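Local coordinates for protein phosphate transporter (Thermotoga maritima MSB8, PDB 6L85) that probably imports phosphate across the cell membrane, driven by sodium, as a bacterial counterpart of the human SLC20 carriers, at residues B[148-153]-B[355-360]; B[162-165]-B[169-172]; B[316-321]-B[359-364]. One frame throughout, in Å; residues are numbered along the deposited sequence.

Contact 1. Residues B[148-153]-B[355-360]; sequences LISFVM and TGVGFA
Phe151 and Gly356 bring helix 129-162 against the C-terminal end of helix 346-357, their CA atoms lying 4.8 Å apart. The missing side chain of Gly356 explains how near the backbones come: a CB built there would point at the other helix and stand only 3.0 Å from Ser150 CB, closer than two carbons can pack. The Gly356 carbonyl faces the same way, its O lying 3.6 Å from Phe151 CA. With an angle of 121° at the hydrogen, this is a bent CA-H...O contact. The same oxygen sits at the edge of the Phe151 ring, near its plane, with CD1 3.8 Å off, while the far part of the ring leads away to the surface.

Ser150 fills the buried side. Its hydroxyl swings anti to its own amide (chi1 -153°), which turns OG to the opposing helix, 3.1 Å from Val357 CG1. That is tight for an oxygen beside a methyl group, and OG is not left without a polar partner there, since it is hydrogen-bonded to Ala353 O one turn earlier in helix 346-357. Helical geometry stops at Gly358, whose positive phi (112°) suits a residue without a side chain.

A third helix, 320-339, joins both partners: Ile149 packs on Ser329 and Thr333, Met153 on Phe324 and Phe328, and Val357 O receives a hydrogen bond from Arg322 NE.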
loop_
_atom_site.group_PDB
_atom_site.type_symbol
_atom_site.label_atom_id
_atom_site.label_comp_id
_atom_site.label_asym_id
_atom_site.label_seq_id
_atom_site.Cartn_x
_atom_site.Cartn_y
_atom_site.Cartn_z
ATOM N N LEU B 148 -21.647 -18.581 -6.306
ATOM C CA LEU B 148 -21.314 -19.052 -7.647
ATOM C C LEU B 148 -19.828 -18.913 -7.938
ATOM O O LEU B 148 -19.205 -19.837 -8.475
ATOM C CB LEU B 148 -22.131 -18.297 -8.699
ATOM C CG LEU B 148 -23.643 -18.318 -8.453
ATOM C CD1 LEU B 148 -24.399 -17.463 -9.471
ATOM C CD2 LEU B 148 -24.207 -19.753 -8.373
ATOM N N ILE B 149 -19.249 -17.749 -7.620
ATOM C CA ILE B 149 -17.819 -17.544 -7.832
ATOM C C ILE B 149 -17.027 -18.559 -7.024
ATOM O O ILE B 149 -16.069 -19.150 -7.515
ATOM C CB ILE B 149 -17.425 -16.097 -7.470
ATOM C CG1 ILE B 149 -18.147 -15.084 -8.363
ATOM C CG2 ILE B 149 -15.947 -15.907 -7.571
ATOM C CD1 ILE B 149 -17.824 -13.627 -7.991
ATOM N N SER B 150 -17.397 -18.734 -5.757
ATOM C CA SER B 150 -16.860 -19.777 -4.896
ATOM C C SER B 150 -16.822 -21.135 -5.600
ATOM O O SER B 150 -15.770 -21.787 -5.701
ATOM C CB SER B 150 -17.768 -19.836 -3.662
ATOM O OG SER B 150 -17.112 -20.298 -2.519
ATOM N N PHE B 151 -17.989 -21.579 -6.076
ATOM C CA PHE B 151 -18.117 -22.894 -6.696
ATOM C C PHE B 151 -17.200 -23.008 -7.913
ATOM O O PHE B 151 -16.391 -23.946 -8.025
ATOM C CB PHE B 151 -19.590 -23.114 -7.065
ATOM C CG PHE B 151 -19.872 -24.401 -7.787
ATOM C CD1 PHE B 151 -20.050 -25.583 -7.087
ATOM C CD2 PHE B 151 -19.980 -24.422 -9.168
ATOM C CE1 PHE B 151 -20.321 -26.773 -7.753
ATOM C CE2 PHE B 151 -20.253 -25.605 -9.842
ATOM C CZ PHE B 151 -20.421 -26.784 -9.133
ATOM N N VAL B 152 -17.274 -22.026 -8.808
ATOM C CA VAL B 152 -16.468 -22.074 -10.025
ATOM C C VAL B 152 -14.986 -22.048 -9.685
ATOM O O VAL B 152 -14.181 -22.765 -10.291
ATOM C CB VAL B 152 -16.861 -20.923 -10.967
ATOM C CG1 VAL B 152 -15.987 -20.923 -12.221
ATOM C CG2 VAL B 152 -18.338 -21.033 -11.326
ATOM N N MET B 153 -14.601 -21.251 -8.686
ATOM C CA MET B 153 -13.190 -21.124 -8.362
ATOM C C MET B 153 -12.652 -22.399 -7.726
ATOM O O MET B 153 -11.521 -22.808 -8.009
ATOM C CB MET B 153 -12.971 -19.926 -7.441
ATOM C CG MET B 153 -11.552 -19.830 -6.933
ATOM S SD MET B 153 -11.228 -18.259 -6.115
ATOM C CE MET B 153 -9.561 -18.582 -5.542
ATOM N N THR B 355 -21.293 -21.591 1.381
ATOM C CA THR B 355 -22.217 -22.593 0.853
ATOM C C THR B 355 -21.816 -23.010 -0.557
ATOM O O THR B 355 -22.046 -24.156 -0.959
ATOM C CB THR B 355 -23.675 -22.097 0.877
ATOM O OG1 THR B 355 -23.918 -21.210 -0.215
ATOM C CG2 THR B 355 -23.994 -21.386 2.167
ATOM N N GLY B 356 -21.172 -22.116 -1.303
ATOM C CA GLY B 356 -20.737 -22.461 -2.646
ATOM C C GLY B 356 -19.544 -23.402 -2.685
ATOM O O GLY B 356 -19.393 -24.173 -3.638
ATOM N N VAL B 357 -18.652 -23.333 -1.690
ATOM C CA VAL B 357 -17.548 -24.301 -1.695
ATOM C C VAL B 357 -17.915 -25.616 -1.038
ATOM O O VAL B 357 -17.107 -26.555 -1.057
ATOM C CB VAL B 357 -16.255 -23.885 -0.964
ATOM C CG1 VAL B 357 -15.515 -22.827 -1.742
ATOM C CG2 VAL B 357 -16.546 -23.493 0.486
ATOM N N GLY B 358 -19.084 -25.712 -0.440
ATOM C CA GLY B 358 -19.379 -26.925 0.290
ATOM C C GLY B 358 -19.430 -26.600 1.767
ATOM O O GLY B 358 -18.641 -25.800 2.285
ATOM N N PHE B 359 -20.379 -27.217 2.454
ATOM C CA PHE B 359 -20.538 -27.052 3.887
ATOM C C PHE B 359 -20.487 -28.439 4.511
ATOM O O PHE B 359 -21.322 -29.294 4.187
ATOM C CB PHE B 359 -21.857 -26.335 4.219
ATOM C CG PHE B 359 -23.073 -26.934 3.547
ATOM C CD1 PHE B 359 -23.453 -26.523 2.274
ATOM C CD2 PHE B 359 -23.841 -27.900 4.192
ATOM C CE1 PHE B 359 -24.571 -27.075 1.651
ATOM C CE2 PHE B 359 -24.959 -28.460 3.577
ATOM C CZ PHE B 359 -25.326 -28.046 2.305
ATOM N N ALA B 360 -19.478 -28.690 5.352
ATOM C CA ALA B 360 -19.517 -29.915 6.146
ATOM C C ALA B 360 -20.845 -30.004 6.901
ATOM O O ALA B 360 -21.571 -30.995 6.768
ATOM C CB ALA B 360 -18.303 -30.017 7.084
#

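Contact 2. Residues B[162-165]-B[169-172]; sequences FHTK and KSST
Thr164 and Ser170 meet chiefly through their hydroxyls, a single polar link on the surface; no other residue pair of the two segments touches, and the nearest CA atoms remain 7.3 Å apart. The motif is a short helix-loop-helix connection between two consecutive helices, 129-162 and 167-194, and it contains an inverse gamma turn centred on His163. The evidence is the weak bond from Thr164 N to Phe162 O, 2.9 Å long, together with the His163 backbone angles (phi -82°, psi 48°), the first to depart from the helix.

Across the loop, Ser170 OG donates to Thr164 OG1 at 3.0 Å. The serine oxygen stands beside its own backbone N (chi1 -82°), a rotation that aims it back from the first turns of helix 167-194 toward the loop. Thr164 OG1 also bonds to Val161 O, so one threonine oxygen joins the last turn of helix 129-162 to the start of the next helix. A valine here would keep the branched shape but would probably leave both Ser170 OG and Val161 O without this partner, and the loop less firmly set. Thr164 also touches a neighbouring molecule in the crystal. The threonine methyl flanks the bond: Thr164 CG2 lies 3.6 Å from Ser170 OG.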
loop_
_atom_site.group_PDB
_atom_site.type_symbol
_atom_site.label_atom_id
_atom_site.label_comp_id
_atom_site.label_asym_id
_atom_site.label_seq_id
_atom_site.Cartn_x
_atom_site.Cartn_y
_atom_site.Cartn_z
ATOM N N PHE B 162 -5.208 -29.953 -8.161
ATOM C CA PHE B 162 -5.310 -31.318 -7.638
ATOM C C PHE B 162 -5.384 -32.354 -8.764
ATOM O O PHE B 162 -4.659 -33.352 -8.742
ATOM C CB PHE B 162 -6.505 -31.428 -6.677
ATOM C CG PHE B 162 -6.323 -30.629 -5.397
ATOM C CD1 PHE B 162 -5.500 -31.094 -4.377
ATOM C CD2 PHE B 162 -6.949 -29.397 -5.232
ATOM C CE1 PHE B 162 -5.318 -30.357 -3.201
ATOM C CE2 PHE B 162 -6.774 -28.644 -4.063
ATOM C CZ PHE B 162 -5.959 -29.124 -3.048
ATOM N N HIS B 163 -6.198 -32.113 -9.785
ATOM C CA HIS B 163 -6.290 -33.067 -10.878
ATOM C C HIS B 163 -5.163 -32.918 -11.895
ATOM O O HIS B 163 -5.426 -32.968 -13.098
ATOM C CB HIS B 163 -7.629 -32.906 -11.615
ATOM C CG HIS B 163 -8.833 -32.992 -10.728
ATOM N ND1 HIS B 163 -8.770 -33.417 -9.415
ATOM C CD2 HIS B 163 -10.137 -32.711 -10.969
ATOM C CE1 HIS B 163 -9.980 -33.384 -8.884
ATOM N NE2 HIS B 163 -10.827 -32.957 -9.806
ATOM N N THR B 164 -3.909 -32.822 -11.448
ATOM C CA THR B 164 -2.774 -32.689 -12.358
ATOM C C THR B 164 -1.699 -33.699 -11.972
ATOM O O THR B 164 -1.695 -34.231 -10.861
ATOM C CB THR B 164 -2.159 -31.257 -12.352
ATOM O OG1 THR B 164 -1.586 -30.979 -11.072
ATOM C CG2 THR B 164 -3.199 -30.193 -12.680
ATOM N N LYS B 165 -0.763 -33.925 -12.899
ATOM C CA LYS B 165 0.308 -34.898 -12.699
ATOM C C LYS B 165 1.247 -34.538 -11.560
ATOM O O LYS B 165 1.907 -35.429 -11.007
ATOM C CB LYS B 165 1.138 -35.042 -13.983
ATOM C CG LYS B 165 0.371 -35.648 -15.156
ATOM C CD LYS B 165 1.205 -35.633 -16.427
ATOM C CE LYS B 165 0.472 -34.910 -17.543
ATOM N NZ LYS B 165 -0.945 -35.385 -17.650
ATOM N N LYS B 169 4.014 -28.571 -8.194
ATOM C CA LYS B 169 4.379 -27.699 -9.303
ATOM C C LYS B 169 3.197 -26.851 -9.749
ATOM O O LYS B 169 3.361 -25.669 -10.077
ATOM C CB LYS B 169 4.888 -28.554 -10.465
ATOM C CG LYS B 169 5.943 -27.933 -11.366
ATOM C CD LYS B 169 6.681 -29.041 -12.129
ATOM C CE LYS B 169 7.398 -28.533 -13.380
ATOM N NZ LYS B 169 6.491 -28.423 -14.565
ATOM N N SER B 170 1.995 -27.434 -9.763
ATOM C CA SER B 170 0.816 -26.703 -10.215
ATOM C C SER B 170 0.426 -25.600 -9.231
ATOM O O SER B 170 -0.032 -24.527 -9.645
ATOM C CB SER B 170 -0.356 -27.667 -10.414
ATOM O OG SER B 170 -0.269 -28.316 -11.667
ATOM N N SER B 171 0.557 -25.867 -7.926
ATOM C CA SER B 171 0.198 -24.878 -6.921
ATOM C C SER B 171 1.134 -23.685 -7.017
ATOM O O SER B 171 0.707 -22.528 -6.874
ATOM C CB SER B 171 0.250 -25.509 -5.528
ATOM O OG SER B 171 1.595 -25.732 -5.136
ATOM N N THR B 172 2.400 -23.973 -7.325
ATOM C CA THR B 172 3.420 -22.964 -7.598
ATOM C C THR B 172 2.990 -21.950 -8.660
ATOM O O THR B 172 3.496 -20.817 -8.679
ATOM C CB THR B 172 4.683 -23.735 -8.003
ATOM O OG1 THR B 172 5.606 -23.752 -6.912
ATOM C CG2 THR B 172 5.315 -23.212 -9.266
#

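Contact 3. Residues B[316-321]-B[359-364]; sequences TTLTNS and FARGLE
Arg361 reaches from the loop after helix 346-357 to Thr317, in the loop that leads into helix 320-339, so two connections between helices are joined by one long side chain. Thr319 marks the start of that helix as its N-cap, its side chain capping a backbone N in the first turn and also bonding to Arg322 NH1.

Of polar contacts, one hydrogen bond spans the segments, from Arg361 NH2 to Thr317 OG1. It is weak, with an angle of only 117° at the hydrogen, and the 2.5 Å between NH2 and OG1 is shorter than usual for nitrogen and oxygen, so its detail is doubtful. OG1 meets the guanidinium at its edge, somewhat tilted out of the plane. The arginine chain leaves with CG anti to its backbone N and then bends at chi2 (78°) and chi3 (-74°), which carries the planar group back across the gap; it and the threonine side chain run past each other in opposite directions. Leu318 N is also near, 3.4 Å from Arg361 NH2, but both are donors, so the pair is no hydrogen bond.

Van der Waals contacts are sparser. Leu318 CB lies over one face of the guanidinium, and Ile315 also touches the arginine. Ala360 points its methyl at the other segment, with CB 4.2 Å from Thr317 OG1.

Farther along segment 316-321, polar bonds tie it to helix 231-258. Ser321 OG is bonded to Glu236 OE2, and Asn320 OD1 to the NE2 of Gln243, a residue of a sodium site, which places the asparagine in that ion's second shell. On the arginine itself, the nearest side-chain atom of Leu318, CB, lies 4.2 Å from Arg361 NH2.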
loop_
_atom_site.group_PDB
_atom_site.type_symbol
_atom_site.label_atom_id
_atom_site.label_comp_id
_atom_site.label_asym_id
_atom_site.label_seq_id
_atom_site.Cartn_x
_atom_site.Cartn_y
_atom_site.Cartn_z
ATOM N N THR B 316 -13.217 -24.649 11.576
ATOM C CA THR B 316 -11.889 -25.254 11.686
ATOM C C THR B 316 -11.758 -26.526 10.859
ATOM O O THR B 316 -10.641 -27.029 10.702
ATOM C CB THR B 316 -11.531 -25.569 13.143
ATOM O OG1 THR B 316 -12.301 -26.690 13.597
ATOM C CG2 THR B 316 -11.768 -24.362 14.042
ATOM N N THR B 317 -12.861 -27.053 10.338
ATOM C CA THR B 317 -12.833 -28.167 9.405
ATOM C C THR B 317 -12.846 -27.704 7.951
ATOM O O THR B 317 -12.906 -28.544 7.044
ATOM C CB THR B 317 -14.017 -29.115 9.670
ATOM O OG1 THR B 317 -15.260 -28.409 9.507
ATOM C CG2 THR B 317 -13.940 -29.671 11.088
ATOM N N LEU B 318 -12.804 -26.395 7.709
ATOM C CA LEU B 318 -12.696 -25.872 6.351
ATOM C C LEU B 318 -11.252 -26.016 5.867
ATOM O O LEU B 318 -10.330 -25.492 6.496
ATOM C CB LEU B 318 -13.141 -24.412 6.319
ATOM C CG LEU B 318 -13.375 -23.795 4.943
ATOM C CD1 LEU B 318 -14.549 -24.500 4.260
ATOM C CD2 LEU B 318 -13.624 -22.290 5.073
ATOM N N THR B 319 -11.046 -26.729 4.761
ATOM C CA THR B 319 -9.686 -26.873 4.259
ATOM C C THR B 319 -9.114 -25.505 3.900
ATOM O O THR B 319 -9.840 -24.542 3.631
ATOM C CB THR B 319 -9.622 -27.785 3.028
ATOM O OG1 THR B 319 -10.605 -27.394 2.057
ATOM C CG2 THR B 319 -9.838 -29.252 3.422
ATOM N N ASN B 320 -7.785 -25.429 3.900
ATOM C CA ASN B 320 -7.126 -24.176 3.552
ATOM C C ASN B 320 -7.407 -23.769 2.114
ATOM O O ASN B 320 -7.534 -22.569 1.823
ATOM C CB ASN B 320 -5.638 -24.305 3.807
ATOM C CG ASN B 320 -5.326 -24.280 5.281
ATOM O OD1 ASN B 320 -5.560 -23.270 5.949
ATOM N ND2 ASN B 320 -4.839 -25.394 5.812
ATOM N N SER B 321 -7.539 -24.738 1.204
ATOM C CA SER B 321 -7.880 -24.372 -0.165
ATOM C C SER B 321 -9.303 -23.829 -0.248
ATOM O O SER B 321 -9.583 -22.918 -1.041
ATOM C CB SER B 321 -7.694 -25.568 -1.095
ATOM O OG SER B 321 -8.424 -26.676 -0.612
ATOM N N PHE B 359 -20.379 -27.217 2.454
ATOM C CA PHE B 359 -20.538 -27.052 3.887
ATOM C C PHE B 359 -20.487 -28.439 4.511
ATOM O O PHE B 359 -21.322 -29.294 4.187
ATOM C CB PHE B 359 -21.857 -26.335 4.219
ATOM C CG PHE B 359 -23.073 -26.934 3.547
ATOM C CD1 PHE B 359 -23.453 -26.523 2.274
ATOM C CD2 PHE B 359 -23.841 -27.900 4.192
ATOM C CE1 PHE B 359 -24.571 -27.075 1.651
ATOM C CE2 PHE B 359 -24.959 -28.460 3.577
ATOM C CZ PHE B 359 -25.326 -28.046 2.305
ATOM N N ALA B 360 -19.478 -28.690 5.352
ATOM C CA ALA B 360 -19.517 -29.915 6.146
ATOM C C ALA B 360 -20.845 -30.004 6.901
ATOM O O ALA B 360 -21.571 -30.995 6.768
ATOM C CB ALA B 360 -18.303 -30.017 7.084
ATOM N N ARG B 361 -21.220 -28.968 7.664
ATOM C CA ARG B 361 -20.431 -27.783 8.045
ATOM C C ARG B 361 -20.458 -27.893 9.548
ATOM O O ARG B 361 -20.491 -26.905 10.284
ATOM C CB ARG B 361 -21.051 -26.479 7.530
ATOM C CG ARG B 361 -20.141 -25.237 7.524
ATOM C CD ARG B 361 -19.135 -25.201 6.361
ATOM N NE ARG B 361 -18.034 -26.140 6.554
ATOM C CZ ARG B 361 -17.124 -26.042 7.520
ATOM N NH1 ARG B 361 -17.167 -25.027 8.375
ATOM N NH2 ARG B 361 -16.168 -26.955 7.626
ATOM N N GLY B 362 -20.465 -29.155 9.973
ATOM C CA GLY B 362 -21.070 -29.537 11.224
ATOM C C GLY B 362 -22.589 -29.487 11.167
ATOM O O GLY B 362 -23.260 -30.190 11.930
ATOM N N LEU B 363 -23.149 -28.672 10.270
ATOM C CA LEU B 363 -24.583 -28.414 10.237
ATOM C C LEU B 363 -25.358 -29.690 9.913
ATOM O O LEU B 363 -25.034 -30.384 8.942
ATOM C CB LEU B 363 -24.885 -27.290 9.240
ATOM C CG LEU B 363 -24.709 -25.874 9.832
ATOM C CD1 LEU B 363 -23.245 -25.446 9.921
ATOM C CD2 LEU B 363 -25.499 -24.818 9.060
ATOM N N GLU B 364 -26.401 -30.010 10.707
ATOM C CA GLU B 364 -27.079 -29.169 11.737
ATOM C C GLU B 364 -26.245 -28.230 12.638
ATOM O O GLU B 364 -26.520 -27.037 12.641
ATOM C CB GLU B 364 -27.934 -30.083 12.639
ATOM C CG GLU B 364 -27.159 -31.065 13.532
ATOM C CD GLU B 364 -27.225 -32.495 13.034
ATOM O OE1 GLU B 364 -27.971 -32.754 12.066
ATOM O OE2 GLU B 364 -26.533 -33.360 13.615
#

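In the fold
Contacts 1 and 3 share Phe359 and Ala360, and their centres are 11 Å apart: the first holds the end of helix 346-357, the second the loop that follows it. Contact 2 lies at the outer end of helix 129-162, within the span of chain closed by contact 1, with centres 20 Å apart and nearest atoms about 8 Å apart. It does touch contact 3, where Phe162 CZ packs 4.2 Å from Ser321 OG, although their centres are 23 Å apart. None of the three supplies a sodium ligand. The side chain of Leu318 in contact 3 comes to about 8 Å from a bound sodium ion, that of Val357 in contact 1 to about 12 Å.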